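Local coordinates for protein tryptophan--tRNA ligase (Mycoplasma pneumoniae, PDB 2YY5) that probably catalyses the ATP-dependent attachment of tryptophan to its cognate tRNA, as a homodimeric class I aminoacyl-tRNA synthetase, at residues F197-K202 with T244-T249. The protein carries 1 engineered substitution. Sequence-based numbering, arbitrary orientation.
Sequences FDPTKK and TQPGVT. With WSA (5'-O-[(L-tryptophylamino)sulfonyl]adenosine), chain J; SO4 (sulfate ion), chain H.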
loop_
_atom_site.group_PDB
_atom_site.type_symbol
_atom_site.label_atom_id
_atom_site.label_comp_id
_atom_site.label_asym_id
_atom_site.label_seq_id
_atom_site.Cartn_x
_atom_site.Cartn_y
_atom_site.Cartn_z
ATOM N N PHE B 197 -8.843 5.398 -35.506
ATOM C CA PHE B 197 -9.620 6.586 -35.866
ATOM C C PHE B 197 -8.777 7.866 -35.777
ATOM O O PHE B 197 -8.888 8.764 -36.619
ATOM C CB PHE B 197 -10.841 6.718 -34.962
ATOM C CG PHE B 197 -11.513 8.056 -35.056
ATOM C CD1 PHE B 197 -12.168 8.443 -36.220
ATOM C CD2 PHE B 197 -11.456 8.947 -33.989
ATOM C CE1 PHE B 197 -12.755 9.697 -36.317
ATOM C CE2 PHE B 197 -12.039 10.204 -34.077
ATOM C CZ PHE B 197 -12.689 10.580 -35.243
ATOM N N ASP B 198 -7.959 7.951 -34.737
ATOM C CA ASP B 198 -7.071 9.091 -34.550
ATOM C C ASP B 198 -5.672 8.514 -34.356
ATOM O O ASP B 198 -5.231 8.281 -33.233
ATOM C CB ASP B 198 -7.467 9.900 -33.320
ATOM C CG ASP B 198 -6.554 11.097 -33.099
ATOM O OD1 ASP B 198 -5.558 11.236 -33.844
ATOM O OD2 ASP B 198 -6.829 11.892 -32.181
ATOM N N PRO B 199 -4.954 8.278 -35.456
ATOM C CA PRO B 199 -3.605 7.716 -35.393
ATOM C C PRO B 199 -2.519 8.549 -34.696
ATOM O O PRO B 199 -1.355 8.136 -34.657
ATOM C CB PRO B 199 -3.296 7.423 -36.861
ATOM C CG PRO B 199 -4.043 8.482 -37.572
ATOM C CD PRO B 199 -5.359 8.522 -36.851
ATOM N N THR B 200 -2.890 9.701 -34.139
ATOM C CA THR B 200 -1.926 10.547 -33.433
ATOM C C THR B 200 -1.922 10.184 -31.948
ATOM O O THR B 200 -1.193 10.777 -31.142
ATOM C CB THR B 200 -2.277 12.046 -33.562
ATOM O OG1 THR B 200 -3.514 12.311 -32.890
ATOM C CG2 THR B 200 -2.412 12.435 -35.028
ATOM N N LYS B 201 -2.744 9.194 -31.606
ATOM C CA LYS B 201 -2.905 8.716 -30.239
ATOM C C LYS B 201 -2.694 7.196 -30.266
ATOM O O LYS B 201 -2.888 6.572 -31.309
ATOM C CB LYS B 201 -4.326 9.057 -29.775
ATOM C CG LYS B 201 -4.602 8.896 -28.289
ATOM C CD LYS B 201 -6.079 8.548 -28.020
ATOM C CE LYS B 201 -7.059 9.550 -28.637
ATOM N NZ LYS B 201 -8.486 9.129 -28.425
ATOM N N LYS B 202 -2.291 6.598 -29.144
ATOM C CA LYS B 202 -2.079 5.146 -29.104
ATOM C C LYS B 202 -3.401 4.426 -28.869
ATOM O O LYS B 202 -4.361 5.023 -28.382
ATOM C CB LYS B 202 -1.101 4.756 -27.984
ATOM C CG LYS B 202 -1.655 4.953 -26.581
ATOM C CD LYS B 202 -0.665 4.545 -25.494
ATOM C CE LYS B 202 -0.922 3.138 -24.978
ATOM N NZ LYS B 202 -2.261 3.000 -24.331
ATOM N N THR B 244 4.769 11.664 -40.973
ATOM C CA THR B 244 3.853 12.315 -41.908
ATOM C C THR B 244 2.550 11.589 -42.237
ATOM O O THR B 244 1.562 12.230 -42.603
ATOM C CB THR B 244 4.567 12.636 -43.224
ATOM O OG1 THR B 244 5.148 11.441 -43.763
ATOM C CG2 THR B 244 5.656 13.661 -42.987
ATOM N N GLN B 245 2.544 10.264 -42.129
ATOM C CA GLN B 245 1.336 9.486 -42.405
ATOM C C GLN B 245 1.077 8.484 -41.280
ATOM O O GLN B 245 1.172 7.269 -41.478
ATOM C CB GLN B 245 1.483 8.758 -43.730
ATOM C CG GLN B 245 1.813 9.688 -44.859
ATOM C CD GLN B 245 1.973 8.963 -46.168
ATOM O OE1 GLN B 245 0.998 8.487 -46.748
ATOM N NE2 GLN B 245 3.208 8.864 -46.639
ATOM N N PRO B 246 0.734 8.988 -40.080
ATOM C CA PRO B 246 0.466 8.131 -38.922
ATOM C C PRO B 246 -0.517 7.002 -39.202
ATOM O O PRO B 246 -0.248 5.850 -38.868
ATOM C CB PRO B 246 -0.038 9.122 -37.875
ATOM C CG PRO B 246 -0.651 10.202 -38.696
ATOM C CD PRO B 246 0.364 10.381 -39.781
ATOM N N GLY B 247 -1.647 7.335 -39.817
ATOM C CA GLY B 247 -2.653 6.330 -40.132
ATOM C C GLY B 247 -2.124 5.182 -40.976
ATOM O O GLY B 247 -2.078 4.042 -40.523
ATOM N N VAL B 248 -1.721 5.477 -42.208
ATOM C CA VAL B 248 -1.202 4.447 -43.101
ATOM C C VAL B 248 -0.002 3.702 -42.522
ATOM O O VAL B 248 0.081 2.480 -42.620
ATOM C CB VAL B 248 -0.818 5.047 -44.468
ATOM C CG1 VAL B 248 0.046 4.071 -45.258
ATOM C CG2 VAL B 248 -2.080 5.370 -45.241
ATOM N N THR B 249 0.928 4.429 -41.916
ATOM C CA THR B 249 2.101 3.786 -41.339
ATOM C C THR B 249 1.696 2.780 -40.258
ATOM O O THR B 249 2.221 1.669 -40.211
ATOM C CB THR B 249 3.067 4.827 -40.728
ATOM O OG1 THR B 249 3.363 5.828 -41.709
ATOM C CG2 THR B 249 4.377 4.155 -40.277
HETATM C CD2 WSA J . 3.182 -4.011 -15.060
HETATM C CE3 WSA J . 3.804 -4.290 -16.272
HETATM C CZ3 WSA J . 5.126 -4.714 -16.281
HETATM C CH2 WSA J . 5.822 -4.856 -15.083
HETATM C CZ2 WSA J . 5.197 -4.576 -13.874
HETATM C CE2 WSA J . 3.874 -4.151 -13.865
HETATM N N11 WSA J . 3.035 -3.840 -12.880
HETATM C CD1 WSA J . 1.852 -3.514 -13.392
HETATM C CG WSA J . 1.896 -3.606 -14.719
HETATM C CB WSA J . 0.740 -3.332 -15.679
HETATM C CA WSA J . 1.054 -2.169 -16.622
HETATM N NH3 WSA J . 1.355 -0.952 -15.857
HETATM C C WSA J . -0.159 -1.923 -17.523
HETATM O O WSA J . -1.142 -1.332 -17.088
HETATM N NS WSA J . -0.091 -2.379 -18.770
HETATM S S WSA J . -1.589 -2.529 -19.398
HETATM O O1S WSA J . -2.397 -3.490 -18.578
HETATM O O2S WSA J . -2.285 -1.199 -19.398
HETATM O "O5'" WSA J . -1.412 -3.021 -20.731
HETATM C "C5'" WSA J . -0.630 -4.206 -20.921
HETATM C "C4'" WSA J . 0.574 -4.027 -21.851
HETATM O "O4'" WSA J . 0.133 -3.536 -23.129
HETATM C "C3'" WSA J . 1.616 -3.031 -21.336
HETATM O "O3'" WSA J . 2.929 -3.508 -21.641
HETATM C "C2'" WSA J . 1.308 -1.793 -22.176
HETATM O "O2'" WSA J . 2.485 -0.988 -22.297
HETATM C "C1'" WSA J . 1.031 -2.483 -23.510
HETATM N N9 WSA J . 0.340 -1.548 -24.432
HETATM C C8 WSA J . -0.765 -0.867 -24.139
HETATM N N7 WSA J . -1.157 -0.169 -25.201
HETATM C C5 WSA J . -0.291 -0.409 -26.184
HETATM C C4 WSA J . 0.669 -1.282 -25.688
HETATM N N3 WSA J . 1.667 -1.681 -26.494
HETATM C C2 WSA J . 1.737 -1.253 -27.744
HETATM N N1 WSA J . 0.837 -0.426 -28.244
HETATM C C6 WSA J . -0.187 0.015 -27.498
HETATM N N6 WSA J . -1.101 0.837 -28.011
HETATM S S SO4 H . -4.211 0.206 -22.115
HETATM O O1 SO4 H . -2.892 0.815 -21.893
HETATM O O2 SO4 H . -5.078 0.466 -20.943
HETATM O O3 SO4 H . -4.808 0.783 -23.337
HETATM O O4 SO4 H . -4.059 -1.244 -22.273
#
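Gln245 O, one residue before the Pro246–Gly247 pair that meets Pro199, accepts two bonds from Thr249. Thr249 OG1 reaches it at 2.6 Å from above the carbonyl plane, and Thr249 N at 2.9 Å. Gln245 is the N-cap residue, so both bonds close the first turn of helix 246-259. Thr249 OG1 also bonds to Ala241 N.

The contact is apolar, with no hydrogen bond between the two segments. The Pro199 ring faces the start of the helix. Its CB lies 3.4 Å from Gly247 N, and its CG sits close to the same N and CA. At Gly247, which has no side chain, the ring rests directly on the helix backbone. Beside it the two prolines meet at CB, Pro199 CB to Pro246 CB being 3.8 Å. Pro246 CB also approaches Pro199 O at 3.6 Å.

Pro199 is set within a type I turn from Asp198 to Lys201. Asp198 OD1 accepts Thr200 N at 3.1 Å, an Asx turn, with the donor above the carboxylate plane.

The same segment ends at Lys202, the first residue of the predicted KMSKS motif, a class I synthetase signature at the ATP site. With chi1 at 69° its side chain starts flanked by its own N and C, then bends at chi3 and chi4 to end beside the adenine of the tryptophanyl-adenylate analogue. Lys202 CE lies beyond the N7 edge and above the ring plane, 3.3 Å from N7. Lys202 NZ bonds to Ser204 OG and weakly to a sulfate that Lys205 and His18 also hold.

The contact joins the loop leading into the KMSKS motif to the N-terminus of helix 246-259. Pro199 also touches Thr231 in the loop after helix 220-228, while Gln245 and Val248 pack against helix 284-308.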